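Local coordinates for uncharacterized protein (PDB 4JZA) that probably removes the 3-phosphate from phosphatidylinositol 3-phosphate, and may in this way alter host lipids during Legionella infection, at residues Y214-W228 and L277-T289. Sequence-based numbering, arbitrary orientation.
Sequences YLEVIRDFNNFLLNW and LDKKLTQFKKFLT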
loop_
_atom_site.group_PDB
_atom_site.type_symbol
_atom_site.label_atom_id
_atom_site.label_comp_id
_atom_site.label_asym_id
_atom_site.label_seq_id
_atom_site.Cartn_x
_atom_site.Cartn_y
_atom_site.Cartn_z
ATOM N N TYR A 214 -7.643 25.823 -27.463
ATOM C CA TYR A 214 -7.158 24.716 -28.263
ATOM C C TYR A 214 -6.613 25.283 -29.609
ATOM O O TYR A 214 -5.536 24.915 -30.078
ATOM C CB TYR A 214 -8.233 23.631 -28.423
ATOM C CG TYR A 214 -7.599 22.340 -28.877
ATOM C CD1 TYR A 214 -6.765 21.615 -28.037
ATOM C CD2 TYR A 214 -7.748 21.885 -30.183
ATOM C CE1 TYR A 214 -6.129 20.464 -28.472
ATOM C CE2 TYR A 214 -7.112 20.730 -30.618
ATOM C CZ TYR A 214 -6.315 20.034 -29.757
ATOM O OH TYR A 214 -5.684 18.926 -30.201
ATOM N N LEU A 215 -7.310 26.260 -30.171
ATOM C CA LEU A 215 -6.749 27.027 -31.280
ATOM C C LEU A 215 -5.339 27.581 -30.989
ATOM O O LEU A 215 -4.437 27.459 -31.807
ATOM C CB LEU A 215 -7.715 28.148 -31.679
ATOM C CG LEU A 215 -8.999 27.657 -32.374
ATOM C CD1 LEU A 215 -10.059 28.750 -32.596
ATOM C CD2 LEU A 215 -8.625 27.000 -33.695
ATOM N N GLU A 216 -5.123 28.160 -29.824
ATOM C CA GLU A 216 -3.775 28.620 -29.494
ATOM C C GLU A 216 -2.773 27.464 -29.350
ATOM O O GLU A 216 -1.568 27.634 -29.601
ATOM C CB GLU A 216 -3.785 29.561 -28.279
ATOM C CG GLU A 216 -4.278 30.977 -28.607
ATOM C CD GLU A 216 -4.417 31.905 -27.393
ATOM O OE1 GLU A 216 -3.818 31.655 -26.300
ATOM O OE2 GLU A 216 -5.119 32.925 -27.556
ATOM N N VAL A 217 -3.247 26.278 -28.987
ATOM C CA VAL A 217 -2.338 25.123 -28.939
ATOM C C VAL A 217 -1.838 24.724 -30.314
ATOM O O VAL A 217 -0.640 24.595 -30.518
ATOM C CB VAL A 217 -2.987 23.907 -28.264
ATOM C CG1 VAL A 217 -2.070 22.684 -28.348
ATOM C CG2 VAL A 217 -3.280 24.248 -26.806
ATOM N N ILE A 218 -2.749 24.568 -31.272
ATOM C CA ILE A 218 -2.359 24.211 -32.642
ATOM C C ILE A 218 -1.344 25.192 -33.204
ATOM O O ILE A 218 -0.331 24.772 -33.751
ATOM C CB ILE A 218 -3.571 24.171 -33.583
ATOM C CG1 ILE A 218 -4.530 23.071 -33.121
ATOM C CG2 ILE A 218 -3.122 23.953 -35.037
ATOM C CD1 ILE A 218 -5.979 23.294 -33.491
ATOM N N ARG A 219 -1.610 26.490 -33.035
ATOM C CA ARG A 219 -0.705 27.518 -33.535
ATOM C C ARG A 219 0.622 27.412 -32.801
ATOM O O ARG A 219 1.675 27.378 -33.438
ATOM C CB ARG A 219 -1.315 28.951 -33.478
ATOM C CG ARG A 219 -2.050 29.379 -34.773
ATOM C CD ARG A 219 -2.552 30.838 -34.768
ATOM N NE ARG A 219 -1.813 31.655 -33.799
ATOM C CZ ARG A 219 -2.284 32.120 -32.635
ATOM N NH1 ARG A 219 -3.544 31.919 -32.244
ATOM N NH2 ARG A 219 -1.478 32.822 -31.849
ATOM N N ASP A 220 0.581 27.328 -31.467
ATOM C CA ASP A 220 1.810 27.189 -30.687
ATOM C C ASP A 220 2.703 26.083 -31.245
ATOM O O ASP A 220 3.905 26.269 -31.393
ATOM C CB ASP A 220 1.496 26.874 -29.221
ATOM C CG ASP A 220 2.752 26.590 -28.398
ATOM O OD1 ASP A 220 3.297 25.459 -28.475
ATOM O OD2 ASP A 220 3.170 27.514 -27.671
ATOM N N PHE A 221 2.109 24.932 -31.546
ATOM C CA PHE A 221 2.895 23.807 -31.994
ATOM C C PHE A 221 3.430 23.986 -33.411
ATOM O O PHE A 221 4.578 23.615 -33.684
ATOM C CB PHE A 221 2.132 22.489 -31.878
ATOM C CG PHE A 221 3.016 21.306 -32.098
ATOM C CD1 PHE A 221 4.121 21.130 -31.314
ATOM C CD2 PHE A 221 2.789 20.427 -33.123
ATOM C CE1 PHE A 221 4.979 20.082 -31.535
ATOM C CE2 PHE A 221 3.646 19.369 -33.353
ATOM C CZ PHE A 221 4.746 19.198 -32.562
ATOM N N ASN A 222 2.624 24.578 -34.294
ATOM C CA ASN A 222 3.091 24.915 -35.637
ATOM C C ASN A 222 4.212 25.971 -35.590
ATOM O O ASN A 222 5.193 25.852 -36.322
ATOM C CB ASN A 222 1.936 25.376 -36.529
ATOM C CG ASN A 222 0.936 24.256 -36.835
ATOM O OD1 ASN A 222 1.270 23.075 -36.789
ATOM N ND2 ASN A 222 -0.295 24.628 -37.110
ATOM N N ASN A 223 4.089 26.982 -34.722
ATOM C CA ASN A 223 5.157 27.992 -34.541
ATOM C C ASN A 223 6.451 27.379 -34.066
ATOM O O ASN A 223 7.542 27.919 -34.318
ATOM C CB ASN A 223 4.751 29.086 -33.536
ATOM C CG ASN A 223 3.708 30.009 -34.100
ATOM O OD1 ASN A 223 3.393 29.934 -35.277
ATOM N ND2 ASN A 223 3.159 30.872 -33.267
ATOM N N PHE A 224 6.320 26.295 -33.316
ATOM C CA PHE A 224 7.473 25.543 -32.890
ATOM C C PHE A 224 8.123 24.813 -34.063
ATOM O O PHE A 224 9.345 24.770 -34.170
ATOM C CB PHE A 224 7.111 24.531 -31.796
ATOM C CG PHE A 224 8.260 23.660 -31.431
ATOM C CD1 PHE A 224 9.373 24.212 -30.793
ATOM C CD2 PHE A 224 8.296 22.353 -31.829
ATOM C CE1 PHE A 224 10.470 23.447 -30.509
ATOM C CE2 PHE A 224 9.393 21.586 -31.559
ATOM C CZ PHE A 224 10.480 22.135 -30.898
ATOM N N LEU A 225 7.311 24.232 -34.930
ATOM C CA LEU A 225 7.847 23.466 -36.049
ATOM C C LEU A 225 8.627 24.316 -37.048
ATOM O O LEU A 225 9.653 23.881 -37.570
ATOM C CB LEU A 225 6.728 22.756 -36.768
ATOM C CG LEU A 225 6.145 21.593 -35.990
ATOM C CD1 LEU A 225 5.139 20.896 -36.872
ATOM C CD2 LEU A 225 7.207 20.613 -35.544
ATOM N N LEU A 226 8.154 25.537 -37.285
ATOM C CA LEU A 226 8.853 26.479 -38.152
ATOM C C LEU A 226 10.158 26.849 -37.459
ATOM O O LEU A 226 11.235 26.535 -37.962
ATOM C CB LEU A 226 7.967 27.702 -38.480
ATOM C CG LEU A 226 6.691 27.302 -39.268
ATOM C CD1 LEU A 226 5.620 28.389 -39.240
ATOM C CD2 LEU A 226 6.993 26.871 -40.704
ATOM N N ASN A 227 10.067 27.448 -36.276
ATOM C CA ASN A 227 11.253 27.702 -35.432
ATOM C C ASN A 227 12.249 26.514 -35.303
ATOM O O ASN A 227 13.431 26.724 -35.035
ATOM C CB ASN A 227 10.801 28.148 -34.031
ATOM C CG ASN A 227 11.957 28.555 -33.143
ATOM O OD1 ASN A 227 12.905 29.188 -33.598
ATOM N ND2 ASN A 227 11.888 28.190 -31.871
ATOM N N TRP A 228 11.769 25.283 -35.484
ATOM C CA TRP A 228 12.616 24.091 -35.386
ATOM C C TRP A 228 13.396 23.840 -36.659
ATOM O O TRP A 228 14.626 23.906 -36.644
ATOM C CB TRP A 228 11.782 22.852 -35.036
ATOM C CG TRP A 228 12.573 21.531 -34.971
ATOM C CD1 TRP A 228 12.267 20.360 -35.605
ATOM C CD2 TRP A 228 13.782 21.271 -34.219
ATOM N NE1 TRP A 228 13.198 19.391 -35.299
ATOM C CE2 TRP A 228 14.134 19.922 -34.448
ATOM C CE3 TRP A 228 14.607 22.061 -33.380
ATOM C CZ2 TRP A 228 15.278 19.335 -33.866
ATOM C CZ3 TRP A 228 15.754 21.472 -32.795
ATOM C CH2 TRP A 228 16.070 20.125 -33.043
ATOM N N LEU A 277 13.360 11.822 -33.541
ATOM C CA LEU A 277 12.876 13.139 -33.121
ATOM C C LEU A 277 11.920 13.807 -34.130
ATOM O O LEU A 277 10.793 14.149 -33.773
ATOM C CB LEU A 277 14.052 14.065 -32.787
ATOM C CG LEU A 277 13.734 15.400 -32.093
ATOM C CD1 LEU A 277 14.840 15.811 -31.125
ATOM C CD2 LEU A 277 13.488 16.524 -33.098
ATOM N N ASP A 278 12.376 14.016 -35.367
ATOM C CA ASP A 278 11.554 14.688 -36.417
ATOM C C ASP A 278 10.305 13.915 -36.804
ATOM O O ASP A 278 9.333 14.507 -37.231
ATOM C CB ASP A 278 12.372 15.022 -37.688
ATOM C CG ASP A 278 12.955 16.441 -37.660
ATOM O OD1 ASP A 278 12.210 17.406 -37.368
ATOM O OD2 ASP A 278 14.170 16.598 -37.919
ATOM N N LYS A 279 10.335 12.601 -36.642
ATOM C CA LYS A 279 9.172 11.770 -36.939
ATOM C C LYS A 279 8.081 12.032 -35.923
ATOM O O LYS A 279 6.916 12.229 -36.258
ATOM C CB LYS A 279 9.561 10.300 -36.885
ATOM C CG LYS A 279 8.423 9.360 -37.203
ATOM C CD LYS A 279 8.825 7.920 -36.946
ATOM C CE LYS A 279 7.908 6.979 -37.711
ATOM N NZ LYS A 279 7.874 5.618 -37.106
ATOM N N LYS A 280 8.494 12.046 -34.660
ATOM C CA LYS A 280 7.576 12.235 -33.545
ATOM C C LYS A 280 6.920 13.603 -33.596
ATOM O O LYS A 280 5.749 13.749 -33.280
ATOM C CB LYS A 280 8.310 12.035 -32.217
ATOM C CG LYS A 280 8.390 10.574 -31.825
ATOM C CD LYS A 280 9.368 10.343 -30.690
ATOM C CE LYS A 280 9.318 8.890 -30.263
ATOM N NZ LYS A 280 10.367 8.629 -29.245
ATOM N N LEU A 281 7.691 14.609 -33.976
ATOM C CA LEU A 281 7.139 15.932 -34.165
ATOM C C LEU A 281 5.972 15.921 -35.161
ATOM O O LEU A 281 4.905 16.437 -34.835
ATOM C CB LEU A 281 8.234 16.932 -34.592
ATOM C CG LEU A 281 9.261 17.260 -33.517
ATOM C CD1 LEU A 281 10.289 18.236 -34.076
ATOM C CD2 LEU A 281 8.585 17.856 -32.287
ATOM N N THR A 282 6.157 15.356 -36.360
ATOM C CA THR A 282 5.091 15.460 -37.378
ATOM C C THR A 282 3.924 14.526 -37.014
ATOM O O THR A 282 2.800 14.704 -37.452
ATOM C CB THR A 282 5.587 15.318 -38.862
ATOM O OG1 THR A 282 6.302 14.089 -39.027
ATOM C CG2 THR A 282 6.472 16.592 -39.325
ATOM N N GLN A 283 4.204 13.579 -36.143
ATOM C CA GLN A 283 3.182 12.717 -35.564
ATOM C C GLN A 283 2.337 13.381 -34.456
ATOM O O GLN A 283 1.185 13.003 -34.244
ATOM C CB GLN A 283 3.913 11.521 -35.007
ATOM C CG GLN A 283 3.084 10.474 -34.308
ATOM C CD GLN A 283 4.005 9.506 -33.608
ATOM O OE1 GLN A 283 4.140 9.539 -32.373
ATOM N NE2 GLN A 283 4.746 8.714 -34.404
ATOM N N PHE A 284 2.907 14.365 -33.754
ATOM C CA PHE A 284 2.166 15.171 -32.771
ATOM C C PHE A 284 1.274 16.215 -33.471
ATOM O O PHE A 284 0.101 16.355 -33.107
ATOM C CB PHE A 284 3.120 15.833 -31.742
ATOM C CG PHE A 284 2.422 16.416 -30.524
ATOM C CD1 PHE A 284 1.347 15.758 -29.912
ATOM C CD2 PHE A 284 2.864 17.603 -29.966
ATOM C CE1 PHE A 284 0.708 16.281 -28.801
ATOM C CE2 PHE A 284 2.231 18.131 -28.843
ATOM C CZ PHE A 284 1.149 17.472 -28.262
ATOM N N LYS A 285 1.813 16.903 -34.492
ATOM C CA LYS A 285 1.033 17.815 -35.380
ATOM C C LYS A 285 -0.226 17.123 -35.850
ATOM O O LYS A 285 -1.315 17.693 -35.794
ATOM C CB LYS A 285 1.860 18.256 -36.616
ATOM C CG LYS A 285 1.234 19.325 -37.526
ATOM C CD LYS A 285 1.660 19.116 -38.985
ATOM C CE LYS A 285 1.524 20.345 -39.911
ATOM N NZ LYS A 285 1.829 21.660 -39.277
ATOM N N LYS A 286 -0.054 15.881 -36.296
ATOM C CA LYS A 286 -1.147 15.069 -36.786
ATOM C C LYS A 286 -2.094 14.697 -35.653
ATOM O O LYS A 286 -3.302 14.709 -35.834
ATOM C CB LYS A 286 -0.610 13.815 -37.471
ATOM C CG LYS A 286 -1.398 13.364 -38.690
ATOM C CD LYS A 286 -2.418 12.264 -38.379
ATOM C CE LYS A 286 -1.771 10.904 -38.119
ATOM N NZ LYS A 286 -1.150 10.310 -39.338
ATOM N N PHE A 287 -1.554 14.388 -34.480
ATOM C CA PHE A 287 -2.401 14.050 -33.338
ATOM C C PHE A 287 -3.352 15.194 -32.978
ATOM O O PHE A 287 -4.552 14.990 -32.779
ATOM C CB PHE A 287 -1.535 13.730 -32.127
ATOM C CG PHE A 287 -2.312 13.505 -30.846
ATOM C CD1 PHE A 287 -2.959 12.318 -30.626
ATOM C CD2 PHE A 287 -2.373 14.497 -29.849
ATOM C CE1 PHE A 287 -3.656 12.110 -29.443
ATOM C CE2 PHE A 287 -3.072 14.299 -28.673
ATOM C CZ PHE A 287 -3.705 13.098 -28.460
ATOM N N LEU A 288 -2.799 16.405 -32.922
ATOM C CA LEU A 288 -3.522 17.563 -32.411
ATOM C C LEU A 288 -4.760 17.864 -33.193
ATOM O O LEU A 288 -5.757 18.258 -32.638
ATOM C CB LEU A 288 -2.617 18.797 -32.412
ATOM C CG LEU A 288 -1.518 18.806 -31.360
ATOM C CD1 LEU A 288 -0.593 20.031 -31.527
ATOM C CD2 LEU A 288 -2.117 18.750 -29.967
ATOM N N THR A 289 -4.680 17.750 -34.507
ATOM C CA THR A 289 -5.822 18.076 -35.386
ATOM C C THR A 289 -6.564 16.835 -35.735
ATOM O O THR A 289 -7.420 16.874 -36.554
ATOM C CB THR A 289 -5.359 18.728 -36.706
ATOM O OG1 THR A 289 -4.253 17.976 -37.223
ATOM C CG2 THR A 289 -4.915 20.195 -36.483
#
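Phe-221 and Leu-281 are the two knobs of an antiparallel helix pair packed knobs-into-holes, with segment axes 10.5 Å apart at 162°, in the all-helical region that carries the phosphoinositide phosphatase insertion domain. Phe-221, its CG anti to the backbone N (chi1 -169°), reaches across into a hole of Leu-281, Phe-284, Lys-285 and Leu-288. The edge of Phe-284 meets one face of this ring in a T-shaped pair, centroids 4.9 Å apart and planes at 72°; Leu-225 CG lies over the other face, toward the rim. In return, Leu-281 enters between Phe-221, Phe-224, Leu-225 and Trp-228. Leu-281 CD2 meets the ring edge of Phe-224, 3.9 Å from Phe-224 CE2. Helices 198-206 and 261-270 add side chains to this buried side, Tyr-203 against Phe-284 and Met-267 against Phe-224. The opposite margin is more exposed and polar: Lys-285, bent at chi2 and chi4, crosses Asn-222 at about a right angle and gives NZ to OD1 at 2.9 Å, from above the carbonyl plane. At one end, Trp-228 NE1 makes a weak bond to Asp-278 OD1. At the other, Tyr-214 OH donates in the carbonyl plane to a lone pair of Leu-288 O, 2.5 Å away.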